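Local coordinates for protein N-acetyl-beta-D glucosaminidase (Rhizomucor miehei CAU432, PDB 4ZM6) that probably removes beta-linked N-acetylglucosamine through a family 3 glycoside hydrolase region and binds acetyl-CoA in a GCN5-related glucosamine N-acetyltransferase region, at residues A[16-21]-A[41-46]; A[450-455]-A[463-468]; A[558-563]-A[615-620]; A[770-775]-A[792-797]. All blocks are in the same frame, centred on the assembly; numbering follows the deposited sequence.

Contact 1 of 4, residues A[16-21]-A[41-46]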
# COMPACT_ATOMS: atom_id res chain seq x y z
N LEU A 16 -37.39 -5.29 3.37
CA LEU A 16 -36.19 -5.68 4.13
C LEU A 16 -35.98 -7.19 4.26
O LEU A 16 -35.18 -7.63 5.09
CB LEU A 16 -36.24 -5.05 5.54
CG LEU A 16 -35.76 -3.61 5.69
CD1 LEU A 16 -36.31 -2.71 4.59
CD2 LEU A 16 -36.10 -3.07 7.07
N LEU A 17 -36.67 -7.99 3.44
CA LEU A 17 -36.54 -9.45 3.53
C LEU A 17 -36.24 -10.13 2.20
O LEU A 17 -36.50 -9.59 1.13
CB LEU A 17 -37.79 -10.07 4.14
CG LEU A 17 -37.74 -10.28 5.65
CD1 LEU A 17 -38.35 -9.10 6.40
CD2 LEU A 17 -38.45 -11.58 6.02
N MET A 18 -35.68 -11.34 2.32
CA MET A 18 -35.35 -12.19 1.19
C MET A 18 -35.68 -13.62 1.60
O MET A 18 -35.15 -14.12 2.59
CB MET A 18 -33.87 -12.07 0.84
CG MET A 18 -33.45 -12.84 -0.41
SD MET A 18 -31.71 -12.62 -0.81
CE MET A 18 -31.69 -10.90 -1.29
N CYS A 19 -36.57 -14.26 0.84
CA CYS A 19 -37.12 -15.56 1.23
C CYS A 19 -37.22 -16.51 0.04
O CYS A 19 -37.51 -16.08 -1.08
CB CYS A 19 -38.50 -15.37 1.86
SG CYS A 19 -38.63 -13.95 2.98
N GLY A 20 -36.98 -17.80 0.30
CA GLY A 20 -37.01 -18.82 -0.74
C GLY A 20 -38.28 -19.65 -0.75
O GLY A 20 -39.30 -19.25 -0.19
N PHE A 21 -38.20 -20.81 -1.40
CA PHE A 21 -39.33 -21.75 -1.50
C PHE A 21 -38.86 -23.05 -2.16
O PHE A 21 -37.68 -23.19 -2.50
CB PHE A 21 -40.49 -21.14 -2.30
CG PHE A 21 -40.14 -20.78 -3.72
CD1 PHE A 21 -40.16 -21.74 -4.72
CD2 PHE A 21 -39.81 -19.47 -4.05
CE1 PHE A 21 -39.84 -21.41 -6.03
CE2 PHE A 21 -39.49 -19.14 -5.36
CZ PHE A 21 -39.50 -20.11 -6.35
N SER A 41 -37.74 -9.14 -1.95
CA SER A 41 -36.67 -9.93 -2.55
C SER A 41 -36.92 -11.42 -2.42
O SER A 41 -37.46 -11.89 -1.42
CB SER A 41 -35.32 -9.58 -1.91
OG SER A 41 -35.24 -8.20 -1.57
N ILE A 42 -36.53 -12.17 -3.45
CA ILE A 42 -36.65 -13.63 -3.47
C ILE A 42 -35.25 -14.22 -3.61
O ILE A 42 -34.36 -13.57 -4.15
CB ILE A 42 -37.50 -14.11 -4.67
CG1 ILE A 42 -38.88 -13.43 -4.67
CG2 ILE A 42 -37.65 -15.63 -4.68
CD1 ILE A 42 -39.74 -13.75 -3.46
N ILE A 43 -35.07 -15.45 -3.12
CA ILE A 43 -33.84 -16.21 -3.33
C ILE A 43 -34.18 -17.59 -3.90
O ILE A 43 -35.17 -18.20 -3.50
CB ILE A 43 -32.98 -16.33 -2.04
CG1 ILE A 43 -31.77 -17.25 -2.28
CG2 ILE A 43 -33.82 -16.82 -0.87
CD1 ILE A 43 -30.70 -17.17 -1.21
N LEU A 44 -33.35 -18.06 -4.82
CA LEU A 44 -33.58 -19.32 -5.52
C LEU A 44 -32.41 -20.29 -5.35
O LEU A 44 -31.27 -19.88 -5.13
CB LEU A 44 -33.81 -19.06 -7.01
CG LEU A 44 -34.89 -18.03 -7.38
CD1 LEU A 44 -34.95 -17.89 -8.90
CD2 LEU A 44 -36.24 -18.43 -6.83
N PHE A 45 -32.71 -21.58 -5.47
CA PHE A 45 -31.70 -22.64 -5.38
C PHE A 45 -31.91 -23.63 -6.53
O PHE A 45 -32.85 -23.47 -7.30
CB PHE A 45 -31.80 -23.36 -4.04
CG PHE A 45 -31.51 -22.49 -2.85
CD1 PHE A 45 -32.48 -21.63 -2.35
CD2 PHE A 45 -30.27 -22.54 -2.22
CE1 PHE A 45 -32.22 -20.83 -1.25
CE2 PHE A 45 -30.00 -21.75 -1.12
CZ PHE A 45 -30.97 -20.89 -0.64
N SER A 46 -31.07 -24.65 -6.63
CA SER A 46 -31.22 -25.68 -7.68
C SER A 46 -32.60 -26.35 -7.67
O SER A 46 -33.09 -26.77 -8.71
CB SER A 46 -30.12 -26.74 -7.57
OG SER A 46 -28.86 -26.14 -7.40
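M18 on segment 16-21 reaches across to S41, I42 and I43 with every atom of its side chain. CB lies 4.0 Å from S41 CB. At the next position CG is 3.9 Å from I43 CB, and it also passes the carbonyl oxygen of I42. SD continues over I43, 4.1 Å from I43 CB, and the terminal CE swings back to 3.9 Å from S41 CB. Two torsions of M18 explain this path: CG stands trans to the backbone N (M18 chi1 -175°), which extends the chain, and a bend at M18 chi3 (-68°) returns the methyl to S41. The side chains of M18 and I43 meet at about a right angle. Beneath them the backbones form a parallel pair, C19 with I42, in which C19 is gripped from both ends: its N gives a weak bond to S41 O, and its O accepts I43 N at 3.2 Å. Strand 17-19, helix 28-37 and strand 41-44 make a beta-alpha-beta crossover, the repeating unit of the TIM-barrel-like glycoside hydrolase family 3 N-terminal domain. Strands 296-298 and 76-79 extend the parallel sheet on its two flanks, with M18 bonded to A296 and I298, and I42 to F76 and A78. On the face that carries I42, the ring of F21 brings CE2 to 3.6 Å from L44 CD2, the two side chains lying alongside and pointing the same way. I42 CG2 instead comes to the ring's edge, 4.0 Å from F21 CE2, while F21 O is bonded to N48 just beyond the strand.

Contact 2 of 4, residues A[450-455]-A[463-468]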
# COMPACT_ATOMS: atom_id res chain seq x y z
N ILE A 450 -5.75 -42.05 -9.29
CA ILE A 450 -6.66 -41.96 -8.17
C ILE A 450 -7.26 -40.57 -8.09
O ILE A 450 -6.55 -39.57 -8.21
CB ILE A 450 -5.98 -42.36 -6.85
CG1 ILE A 450 -5.45 -43.78 -6.97
CG2 ILE A 450 -6.98 -42.27 -5.70
CD1 ILE A 450 -4.78 -44.32 -5.72
N GLY A 451 -8.58 -40.52 -7.91
CA GLY A 451 -9.31 -39.27 -7.78
C GLY A 451 -9.67 -39.06 -6.33
O GLY A 451 -10.49 -39.80 -5.77
N THR A 452 -9.02 -38.08 -5.70
CA THR A 452 -9.38 -37.70 -4.34
C THR A 452 -10.29 -36.48 -4.37
O THR A 452 -10.20 -35.65 -5.27
CB THR A 452 -8.15 -37.40 -3.46
OG1 THR A 452 -7.52 -36.18 -3.89
CG2 THR A 452 -7.15 -38.56 -3.54
N ALA A 453 -11.17 -36.40 -3.39
CA ALA A 453 -12.05 -35.27 -3.19
C ALA A 453 -12.05 -35.00 -1.69
O ALA A 453 -12.73 -35.69 -0.93
CB ALA A 453 -13.45 -35.59 -3.69
N ASN A 454 -11.25 -34.01 -1.28
CA ASN A 454 -11.05 -33.67 0.14
C ASN A 454 -10.66 -34.89 0.99
O ASN A 454 -11.28 -35.16 2.02
CB ASN A 454 -12.29 -32.96 0.71
CG ASN A 454 -12.44 -31.53 0.18
OD1 ASN A 454 -11.53 -30.98 -0.44
ND2 ASN A 454 -13.58 -30.92 0.45
N ALA A 455 -9.64 -35.61 0.54
CA ALA A 455 -9.06 -36.71 1.31
C ALA A 455 -8.70 -36.24 2.73
O ALA A 455 -8.97 -36.94 3.70
CB ALA A 455 -7.84 -37.28 0.61
N ARG A 463 -5.96 -43.65 2.99
CA ARG A 463 -5.50 -45.05 3.05
C ARG A 463 -5.39 -45.64 1.64
O ARG A 463 -4.38 -46.27 1.31
CB ARG A 463 -6.46 -45.90 3.89
CG ARG A 463 -6.52 -45.50 5.36
CD ARG A 463 -7.36 -46.48 6.18
NE ARG A 463 -8.01 -45.80 7.30
CZ ARG A 463 -9.29 -45.43 7.36
NH1 ARG A 463 -10.14 -45.70 6.36
NH2 ARG A 463 -9.75 -44.81 8.44
N MET A 464 -6.41 -45.40 0.82
CA MET A 464 -6.39 -45.82 -0.58
C MET A 464 -5.14 -45.33 -1.31
O MET A 464 -4.48 -46.10 -2.00
CB MET A 464 -7.63 -45.29 -1.31
CG MET A 464 -7.82 -45.85 -2.71
SD MET A 464 -8.20 -47.61 -2.72
CE MET A 464 -6.58 -48.32 -2.98
N VAL A 465 -4.81 -44.05 -1.15
CA VAL A 465 -3.67 -43.45 -1.82
C VAL A 465 -2.34 -43.97 -1.27
O VAL A 465 -1.41 -44.23 -2.03
CB VAL A 465 -3.72 -41.90 -1.74
CG1 VAL A 465 -2.43 -41.27 -2.24
CG2 VAL A 465 -4.90 -41.35 -2.53
N GLN A 466 -2.26 -44.11 0.06
CA GLN A 466 -1.07 -44.67 0.72
C GLN A 466 -0.85 -46.12 0.32
O GLN A 466 0.29 -46.56 0.16
CB GLN A 466 -1.22 -44.61 2.23
CG GLN A 466 -0.98 -43.23 2.82
CD GLN A 466 -1.34 -43.15 4.30
OE1 GLN A 466 -2.22 -43.88 4.78
NE2 GLN A 466 -0.67 -42.27 5.02
N GLN A 467 -1.94 -46.87 0.20
CA GLN A 467 -1.89 -48.26 -0.24
C GLN A 467 -1.32 -48.32 -1.65
O GLN A 467 -0.33 -48.99 -1.90
CB GLN A 467 -3.28 -48.90 -0.18
CG GLN A 467 -3.32 -50.39 -0.50
CD GLN A 467 -4.73 -50.97 -0.58
OE1 GLN A 467 -4.90 -52.15 -0.94
NE2 GLN A 467 -5.73 -50.16 -0.27
N ALA A 468 -1.96 -47.59 -2.57
CA ALA A 468 -1.58 -47.59 -3.98
C ALA A 468 -0.15 -47.10 -4.20
O ALA A 468 0.54 -47.57 -5.10
CB ALA A 468 -2.55 -46.76 -4.79
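T452, whose methyl meets V465 across this contact, turns its hydroxyl OG1 elsewhere, to OD2 of D485, and the same carboxylate oxygen also takes A455 N. That double grip ties the end of strand 447-452 to the loop that follows it. With OG1 placed between the backbone N and the carbonyl carbon (chi1 70°), CG2 is the branch left to face helix 459-471, and it lies 3.7 Å from V465 CG2 with the two side chains at about a right angle. V465 CG2 serves two partners, since I450 CG2 is 3.9 Å from it as well. I450 divides its work between its branches: CG2 goes to V465, whereas the ethyl arm, fully extended at chi2 (-178°), carries CD1 to 3.4 Å from A468 CB. The same CD1 stands 4.1 Å from M464 O, a carbonyl already bonded to A468 N within the helix. The strand and helix axes run at 153° to one another, 9.8 Å apart at closest approach, as expected where a helix returns over its sheet. Here they form the first half of the beta-alpha-beta unit completed by strand 475-479, consistent with the alpha/beta sandwich domain found in family 3 hydrolases. Y431 touches both I450 and M464, and V477 both T452 and V465. With only hydrocarbon groups touching side chain to side chain, this helix-sheet interface depends on burial and fit, while the hydroxyl of T452 is satisfied by D485, outside the interface.

Contact 3 of 4, residues A[558-563]-A[615-620]. With ACO (acetyl coenzyme *a), chain C.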
# COMPACT_ATOMS: atom_id res chain seq x y z
N ASP A 558 12.50 -0.35 -30.12
CA ASP A 558 13.16 -0.50 -31.41
C ASP A 558 13.07 -1.95 -31.84
O ASP A 558 12.84 -2.25 -33.01
CB ASP A 558 14.62 -0.06 -31.34
CG ASP A 558 15.26 0.03 -32.71
OD1 ASP A 558 14.73 0.77 -33.57
OD2 ASP A 558 16.29 -0.64 -32.93
N ASP A 559 13.24 -2.85 -30.88
CA ASP A 559 13.17 -4.28 -31.13
C ASP A 559 11.81 -4.70 -31.70
O ASP A 559 11.75 -5.55 -32.59
CB ASP A 559 13.46 -5.03 -29.82
CG ASP A 559 13.70 -6.51 -30.04
OD1 ASP A 559 13.99 -6.92 -31.19
OD2 ASP A 559 13.60 -7.27 -29.05
N ILE A 560 10.73 -4.10 -31.20
CA ILE A 560 9.35 -4.47 -31.56
C ILE A 560 8.76 -3.62 -32.69
O ILE A 560 8.12 -4.15 -33.59
CB ILE A 560 8.43 -4.37 -30.33
CG1 ILE A 560 8.80 -5.45 -29.33
CG2 ILE A 560 6.96 -4.48 -30.73
CD1 ILE A 560 8.13 -5.31 -27.98
N PHE A 561 8.95 -2.30 -32.60
CA PHE A 561 8.36 -1.35 -33.54
C PHE A 561 9.39 -0.66 -34.46
O PHE A 561 9.01 0.15 -35.30
CB PHE A 561 7.62 -0.25 -32.77
CG PHE A 561 6.45 -0.74 -31.96
CD1 PHE A 561 5.30 -1.19 -32.59
CD2 PHE A 561 6.49 -0.71 -30.57
CE1 PHE A 561 4.21 -1.63 -31.85
CE2 PHE A 561 5.40 -1.14 -29.82
CZ PHE A 561 4.26 -1.61 -30.46
N GLY A 562 10.67 -0.98 -34.30
CA GLY A 562 11.75 -0.28 -35.00
C GLY A 562 11.65 -0.19 -36.52
O GLY A 562 12.13 0.78 -37.10
N LYS A 563 11.06 -1.20 -37.15
CA LYS A 563 10.97 -1.24 -38.62
C LYS A 563 10.05 -0.15 -39.18
O LYS A 563 10.49 0.66 -39.98
CB LYS A 563 10.51 -2.62 -39.11
N LEU A 615 0.23 2.11 -24.06
CA LEU A 615 1.09 1.16 -24.74
C LEU A 615 1.19 -0.12 -23.92
O LEU A 615 1.16 -0.08 -22.68
CB LEU A 615 2.48 1.76 -24.95
CG LEU A 615 3.47 0.96 -25.79
CD1 LEU A 615 3.10 1.02 -27.26
CD2 LEU A 615 4.88 1.49 -25.58
N LEU A 616 1.28 -1.25 -24.62
CA LEU A 616 1.55 -2.54 -24.02
C LEU A 616 2.46 -3.26 -24.99
O LEU A 616 2.13 -3.38 -26.16
CB LEU A 616 0.25 -3.33 -23.85
CG LEU A 616 0.12 -4.37 -22.73
CD1 LEU A 616 -0.80 -5.51 -23.18
CD2 LEU A 616 1.45 -4.94 -22.26
N MET A 617 3.61 -3.72 -24.51
CA MET A 617 4.59 -4.38 -25.38
C MET A 617 5.47 -5.32 -24.58
O MET A 617 5.82 -5.02 -23.44
CB MET A 617 5.46 -3.33 -26.09
CG MET A 617 6.56 -2.74 -25.21
SD MET A 617 7.38 -1.25 -25.82
CE MET A 617 7.78 -1.73 -27.48
N VAL A 618 5.81 -6.47 -25.17
CA VAL A 618 6.78 -7.39 -24.56
C VAL A 618 7.74 -7.92 -25.63
O VAL A 618 7.37 -8.09 -26.79
CB VAL A 618 6.11 -8.56 -23.76
CG1 VAL A 618 4.63 -8.29 -23.50
CG2 VAL A 618 6.26 -9.90 -24.45
N SER A 619 8.98 -8.17 -25.22
CA SER A 619 10.06 -8.60 -26.11
C SER A 619 9.68 -9.87 -26.86
O SER A 619 9.12 -10.79 -26.26
CB SER A 619 11.33 -8.87 -25.30
OG SER A 619 11.52 -7.90 -24.29
N PRO A 620 10.00 -9.94 -28.17
CA PRO A 620 9.59 -11.07 -29.02
C PRO A 620 9.92 -12.44 -28.43
O PRO A 620 9.05 -13.30 -28.36
CB PRO A 620 10.38 -10.85 -30.31
CG PRO A 620 10.67 -9.39 -30.34
CD PRO A 620 10.87 -9.00 -28.91
N1A ACO C . 1.56 -21.75 -22.76
C2A ACO C . 0.86 -21.80 -23.93
N3A ACO C . 0.27 -20.71 -24.48
C4A ACO C . 0.35 -19.49 -23.89
C5A ACO C . 1.08 -19.37 -22.61
C6A ACO C . 1.70 -20.60 -22.06
N6A ACO C . 2.40 -20.55 -20.90
N7A ACO C . 1.00 -18.09 -22.24
C8A ACO C . 0.27 -17.43 -23.18
N9A ACO C . -0.12 -18.27 -24.16
C1B ACO C . -0.93 -17.87 -25.35
C2B ACO C . -2.42 -18.09 -25.14
O2B ACO C . -2.99 -18.75 -26.28
C3B ACO C . -3.02 -16.72 -24.90
O3B ACO C . -4.34 -16.53 -25.46
P3B ACO C . -4.73 -16.35 -27.03
O7A ACO C . -4.58 -14.86 -27.29
O8A ACO C . -3.80 -17.25 -27.80
O9A ACO C . -6.16 -16.80 -27.06
C4B ACO C . -1.98 -15.75 -25.45
O4B ACO C . -0.74 -16.47 -25.60
C5B ACO C . -1.79 -14.55 -24.53
O5B ACO C . -0.47 -14.06 -24.71
P1A ACO C . 0.40 -13.48 -23.50
O1A ACO C . 1.65 -14.33 -23.39
O2A ACO C . -0.44 -13.23 -22.27
O3A ACO C . 0.71 -12.07 -24.20
P2A ACO C . 2.17 -11.73 -24.75
O4A ACO C . 3.14 -11.83 -23.59
O5A ACO C . 2.44 -12.52 -26.00
O6A ACO C . 1.95 -10.19 -25.15
CBP ACO C . 1.30 -8.59 -26.86
CCP ACO C . 0.92 -9.83 -26.06
CDP ACO C . 1.50 -7.41 -25.91
CEP ACO C . 0.18 -8.27 -27.82
CAP ACO C . 2.60 -8.93 -27.60
OAP ACO C . 2.31 -9.76 -28.72
C9P ACO C . 3.36 -7.72 -28.05
O9P ACO C . 4.27 -7.29 -27.35
N8P ACO C . 3.05 -7.16 -29.22
C7P ACO C . 3.80 -6.02 -29.72
C6P ACO C . 3.11 -5.32 -30.88
C5P ACO C . 1.84 -4.57 -30.53
O5P ACO C . 1.04 -4.44 -31.44
N4P ACO C . 1.63 -4.05 -29.31
C3P ACO C . 0.43 -3.25 -29.00
C2P ACO C . 0.63 -1.75 -29.23
S1P ACO C . -0.89 -0.86 -29.39
C ACO C . -1.28 -0.40 -27.84
O ACO C . -0.61 -0.78 -26.89
CH3 ACO C . -2.49 0.46 -27.66
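The acetyl-CoA site of the GNAT domain is built here from the end of helix 546-561, whose I560 and F561 press on M617 and on the cofactor, and from strand 608-618. The strand grips the cofactor through backbone atoms. L616 N gives a hydrogen bond to the acetyl oxygen O at 3.0 Å, and V618 N gives a nearly straight one (164°) to the pantetheine oxygen O9P at 2.8 Å. Between these two, the cofactor amide N4P makes a weak bond to L616 O at 3.3 Å. Such pairing of the pantetheine arm with strand backbone is a hallmark of GNAT enzymes, and it lays the thioester alongside L615 and L616. From the helix, F561 brings its ring edge toward the same amide, CZ lying 3.8 Å from N4P, while I560 CG2 lies over the centre of one face of that ring. I560 CG2 also touches the cofactor, 3.7 Å from C7P. The other arm of I560 runs out extended toward the strand, where its CD1 is 3.6 Å from M617 CE. M617 CE also lies 3.4 Å from F561 CE2, so it touches both helix residues, and L615 CD1 follows at 4.1 Å from F561 CE2. Nearer the solvent, D559 approaches P620. Behind the contact, M617 rests on M556 and W557 one turn back in helix 546-561, F657 meets F561 edge-to-face, and L616 turns to F673 and F674 of helix 665-677, while strand 594-605 pairs with one edge of strand 608-618.

Contact 4 of 4, residues A[770-775]-A[792-797]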
# COMPACT_ATOMS: atom_id res chain seq x y z
N ASN A 770 1.56 22.57 -35.60
CA ASN A 770 2.76 22.14 -34.92
C ASN A 770 3.89 22.06 -35.94
O ASN A 770 3.64 21.78 -37.12
CB ASN A 770 2.55 20.78 -34.24
CG ASN A 770 2.60 19.62 -35.21
OD1 ASN A 770 1.57 19.13 -35.66
ND2 ASN A 770 3.81 19.17 -35.54
N THR A 771 5.12 22.31 -35.50
CA THR A 771 6.27 22.23 -36.37
C THR A 771 7.51 21.84 -35.57
O THR A 771 7.81 22.45 -34.55
CB THR A 771 6.55 23.56 -37.09
OG1 THR A 771 5.40 23.97 -37.83
CG2 THR A 771 7.74 23.43 -38.03
N THR A 772 8.22 20.83 -36.06
CA THR A 772 9.45 20.39 -35.44
C THR A 772 10.46 21.54 -35.28
O THR A 772 10.73 22.26 -36.24
CB THR A 772 10.09 19.27 -36.28
OG1 THR A 772 9.11 18.26 -36.54
CG2 THR A 772 11.30 18.66 -35.57
N HIS A 773 10.98 21.69 -34.07
CA HIS A 773 11.92 22.76 -33.68
C HIS A 773 11.33 24.17 -33.56
O HIS A 773 12.08 25.12 -33.32
CB HIS A 773 13.15 22.78 -34.58
CG HIS A 773 13.88 21.48 -34.64
ND1 HIS A 773 14.13 20.72 -33.51
CD2 HIS A 773 14.41 20.80 -35.68
CE1 HIS A 773 14.78 19.63 -33.86
NE2 HIS A 773 14.97 19.65 -35.16
N VAL A 774 10.02 24.31 -33.70
CA VAL A 774 9.37 25.61 -33.54
C VAL A 774 8.43 25.56 -32.35
O VAL A 774 8.49 26.41 -31.46
CB VAL A 774 8.60 25.99 -34.82
CG1 VAL A 774 7.74 27.23 -34.61
CG2 VAL A 774 9.58 26.20 -35.97
N SER A 775 7.55 24.56 -32.33
CA SER A 775 6.68 24.30 -31.19
C SER A 775 7.49 23.90 -29.95
O SER A 775 8.62 23.43 -30.06
CB SER A 775 5.68 23.20 -31.55
OG SER A 775 5.03 23.49 -32.78
N GLU A 792 13.19 16.16 -40.26
CA GLU A 792 13.40 17.32 -39.42
C GLU A 792 12.48 18.44 -39.88
O GLU A 792 11.86 19.12 -39.06
CB GLU A 792 14.85 17.80 -39.54
CG GLU A 792 15.87 16.84 -38.95
CD GLU A 792 16.02 17.03 -37.46
OE1 GLU A 792 16.47 18.12 -37.05
OE2 GLU A 792 15.69 16.10 -36.70
N ARG A 793 12.41 18.62 -41.19
CA ARG A 793 11.57 19.65 -41.80
C ARG A 793 10.14 19.11 -41.88
O ARG A 793 9.68 18.66 -42.94
CB ARG A 793 12.11 20.06 -43.18
CG ARG A 793 13.52 20.66 -43.15
CD ARG A 793 13.54 22.15 -42.81
NE ARG A 793 12.78 22.50 -41.60
CZ ARG A 793 13.29 22.60 -40.36
NH1 ARG A 793 14.58 22.40 -40.11
NH2 ARG A 793 12.48 22.92 -39.35
N SER A 794 9.46 19.15 -40.75
CA SER A 794 8.19 18.48 -40.57
C SER A 794 7.28 19.22 -39.60
O SER A 794 7.74 19.92 -38.70
CB SER A 794 8.43 17.07 -40.05
OG SER A 794 9.15 17.11 -38.83
N GLY A 795 5.97 19.03 -39.79
CA GLY A 795 4.96 19.65 -38.94
C GLY A 795 3.60 19.03 -39.19
O GLY A 795 3.51 17.95 -39.75
N GLY A 796 2.54 19.72 -38.77
CA GLY A 796 1.20 19.21 -38.98
C GLY A 796 0.14 20.08 -38.34
O GLY A 796 0.42 21.19 -37.89
N MET A 797 -1.09 19.57 -38.30
CA MET A 797 -2.20 20.31 -37.72
C MET A 797 -3.16 19.36 -37.00
O MET A 797 -3.07 18.15 -37.14
CB MET A 797 -2.95 21.08 -38.81
CG MET A 797 -3.77 20.21 -39.75
SD MET A 797 -4.38 21.12 -41.18
CE MET A 797 -2.87 21.25 -42.12
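N770 and G796 carry the backbone bonding: N770 N gives to G796 O, and G796 N gives back to N770 O at 2.9 Å, making an antiparallel hydrogen-bonded pair. Next along, T771 and G795 are a non-hydrogen-bonded pair whose CA atoms approach to 3.9 Å, at a place where G795 has no side chain. T772 N then closes the pairing on S794 O at 2.8 Å. Hydroxyl contacts add to this at the same point. T772 OG1 lies 3.0 Å from S794 O and 2.6 Å from S794 OG, and S794 OG is bonded to G791 O besides. The backbone pairing joins strands 763-771 and 794-802, neighbours in the curled mixed sheet of the second N-acetyltransferase region, and T772 carries it one residue past the first of them before H773 turns away. T771 is tied in elsewhere: its OG1 meets R826 near helix 811-825, and its N is held by S775 OG, itself bonded to D750. The ionisable pair is exposed. H773 NE2 gives to E792 OE1 at 2.9 Å (160°), the acceptor lying almost in the imidazole plane but being met from above the carboxylate plane; the two planes are 51° apart. E792 gets there through a chain bent at chi2 (-84°). Methyl groups supply the rest: T772 CG2 covers the centre of one face of the H773 ring, and T771 CG2 packs 3.6 Å from the carbonyl oxygen S794 O.

Overall arrangement
The four contacts follow one another along the chain in different parts of a multi-domain protein. Contacts 1 and 2 are fully buried and each belongs to a beta-alpha-beta unit, but contact 1 pairs the two strands of its unit by backbone bonds with apolar packing, whereas contact 2 lays the helix on the strand through hydrocarbon alone. Contact 3 is only partly buried and holds a ligand, its strand bonding the cofactor and its helix packing on it. Contact 4, about 26 Å from contact 3 between centres, is an antiparallel strand pair whose buried backbone bonding gives way to an ionisable pair at the surface. None of them touches another.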